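Local coordinates for GEO10716p1 (Drosophila melanogaster, PDB 7BTG), which probably removes phosphate from phosphoarginine in proteins, as a member of the low molecular weight protein tyrosine phosphatase family, at residues K2-S7 / L67-S72. The protein carries 1 engineered substitution. Numbering follows the deposited sequence.
Sequences KVLFVS and LGRMIS. Engineered in segment 2-7: Ser7 (natural residue Cys). With PO4 (phosphate ion), chain B.
Leu4 lays one methyl over the end of Ile71 and touches the NH2 end of Arg69 with the other. Leu4 CD2 lies 3.8 Å from Ile71 CD1 and also touches Ile71 CG1. Leu4 CD1 stops 3.7 Å from Arg69 NH2, meeting the flat group obliquely. Leu4 points toward the loop; with CG anti to the backbone N (chi1 -177°), a chi2 near 70° splits the methyls between the two residues. Val6 adds a looser apolar contact, with Val6 CG2 4.2 Å from Ile71 CD1. The end of Ile71 is thus shared by two alternate residues of one strand face.

Arg69 reaches in with an extended chain from CG to NE. Its NH2 forms a salt bridge with Asp36 and its NH1 one with Asp75. These two carboxylates fix the guanidinium where Leu4 can pack against it.

Ser7, an engineered replacement of the natural Cys, stands at the cysteine of the CX5R signature that ends at Arg13, the nucleophile position in this family. Ser7 OG lies 2.8 Å from PO4 O1; the phosphate probably comes from the crystallisation liquor. Gly9 N, Thr11 N, Cys12 N and Arg13 also bind it, as in the family P-loop.

Strand 2-7 lies between strands 34-39 and 81-84 of the parallel sheet. The loop 67-72 packs over one face of it and leads into helix 73-78, while Phe5 faces helix 13-27.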
# COMPACT_ATOMS: atom_id res chain seq x y z
N LYS A 2 -3.97 -11.71 -3.80
CA LYS A 2 -3.14 -10.77 -4.55
C LYS A 2 -3.50 -9.34 -4.17
O LYS A 2 -4.64 -8.91 -4.36
CB LYS A 2 -3.31 -10.98 -6.06
CG LYS A 2 -2.98 -12.40 -6.51
CD LYS A 2 -2.60 -12.46 -7.99
CE LYS A 2 -3.60 -13.32 -8.79
NZ LYS A 2 -3.45 -13.17 -10.28
N VAL A 3 -2.54 -8.60 -3.62
CA VAL A 3 -2.79 -7.26 -3.08
C VAL A 3 -1.74 -6.31 -3.64
O VAL A 3 -0.55 -6.63 -3.64
CB VAL A 3 -2.77 -7.24 -1.55
CG1 VAL A 3 -2.87 -5.80 -1.03
CG2 VAL A 3 -3.90 -8.07 -0.98
N LEU A 4 -2.20 -5.14 -4.09
CA LEU A 4 -1.35 -4.07 -4.61
C LEU A 4 -1.56 -2.81 -3.77
O LEU A 4 -2.68 -2.31 -3.68
CB LEU A 4 -1.67 -3.78 -6.08
CG LEU A 4 -0.81 -2.72 -6.77
CD1 LEU A 4 0.59 -3.25 -6.98
CD2 LEU A 4 -1.46 -2.33 -8.11
N PHE A 5 -0.49 -2.31 -3.14
CA PHE A 5 -0.56 -1.03 -2.44
C PHE A 5 -0.14 0.09 -3.38
O PHE A 5 0.80 -0.06 -4.16
CB PHE A 5 0.32 -1.04 -1.19
CG PHE A 5 -0.16 -1.95 -0.09
CD1 PHE A 5 -1.27 -1.62 0.64
CD2 PHE A 5 0.53 -3.11 0.22
CE1 PHE A 5 -1.71 -2.46 1.69
CE2 PHE A 5 0.10 -3.95 1.27
CZ PHE A 5 -1.02 -3.61 1.99
N VAL A 6 -0.84 1.23 -3.31
CA VAL A 6 -0.60 2.33 -4.24
C VAL A 6 -0.42 3.63 -3.47
O VAL A 6 -1.25 3.98 -2.62
CB VAL A 6 -1.73 2.45 -5.27
CG1 VAL A 6 -1.52 3.72 -6.13
CG2 VAL A 6 -1.71 1.23 -6.16
N SER A 7 0.68 4.32 -3.75
CA SER A 7 0.93 5.66 -3.25
C SER A 7 1.32 6.51 -4.43
O SER A 7 1.57 6.00 -5.52
CB SER A 7 2.02 5.68 -2.16
OG SER A 7 3.25 5.13 -2.60
N LEU A 67 11.84 -1.59 -6.42
CA LEU A 67 12.05 -0.49 -7.35
C LEU A 67 10.73 0.21 -7.64
O LEU A 67 9.74 -0.44 -8.00
CB LEU A 67 12.66 -1.01 -8.66
CG LEU A 67 14.07 -1.62 -8.66
CD1 LEU A 67 14.35 -2.34 -9.98
CD2 LEU A 67 15.13 -0.58 -8.39
N GLY A 68 10.72 1.54 -7.52
CA GLY A 68 9.52 2.30 -7.84
C GLY A 68 9.04 2.04 -9.26
O GLY A 68 9.85 2.03 -10.19
N ARG A 69 7.75 1.77 -9.44
CA ARG A 69 7.20 1.54 -10.76
C ARG A 69 5.81 2.16 -10.86
O ARG A 69 5.16 2.45 -9.85
CB ARG A 69 7.13 0.03 -11.12
CG ARG A 69 6.04 -0.74 -10.36
CD ARG A 69 5.97 -2.20 -10.81
NE ARG A 69 4.88 -2.94 -10.18
CZ ARG A 69 3.62 -2.95 -10.64
NH1 ARG A 69 3.30 -2.24 -11.72
NH2 ARG A 69 2.68 -3.67 -10.03
N MET A 70 5.38 2.38 -12.09
CA MET A 70 4.04 2.89 -12.33
C MET A 70 3.06 1.74 -12.28
O MET A 70 3.39 0.60 -12.61
CB MET A 70 3.95 3.56 -13.70
CG MET A 70 4.82 4.77 -13.88
SD MET A 70 3.97 6.32 -13.48
CE MET A 70 2.25 5.86 -13.58
N ILE A 71 1.84 2.04 -11.83
CA ILE A 71 0.76 1.09 -12.03
C ILE A 71 0.48 1.00 -13.53
O ILE A 71 0.54 2.01 -14.24
CB ILE A 71 -0.50 1.49 -11.23
CG1 ILE A 71 -1.48 0.32 -11.16
CG2 ILE A 71 -1.19 2.70 -11.85
CD1 ILE A 71 -2.63 0.55 -10.22
N SER A 72 0.23 -0.20 -14.02
CA SER A 72 -0.14 -0.43 -15.40
C SER A 72 -1.58 -0.91 -15.46
O SER A 72 -2.18 -1.28 -14.44
CB SER A 72 0.79 -1.47 -16.05
OG SER A 72 0.65 -2.73 -15.41
P PO4 B . 4.75 8.00 -1.39
O1 PO4 B . 5.40 6.83 -2.11
O2 PO4 B . 5.79 9.05 -1.12
O3 PO4 B . 4.18 7.62 -0.05
O4 PO4 B . 3.59 8.55 -2.22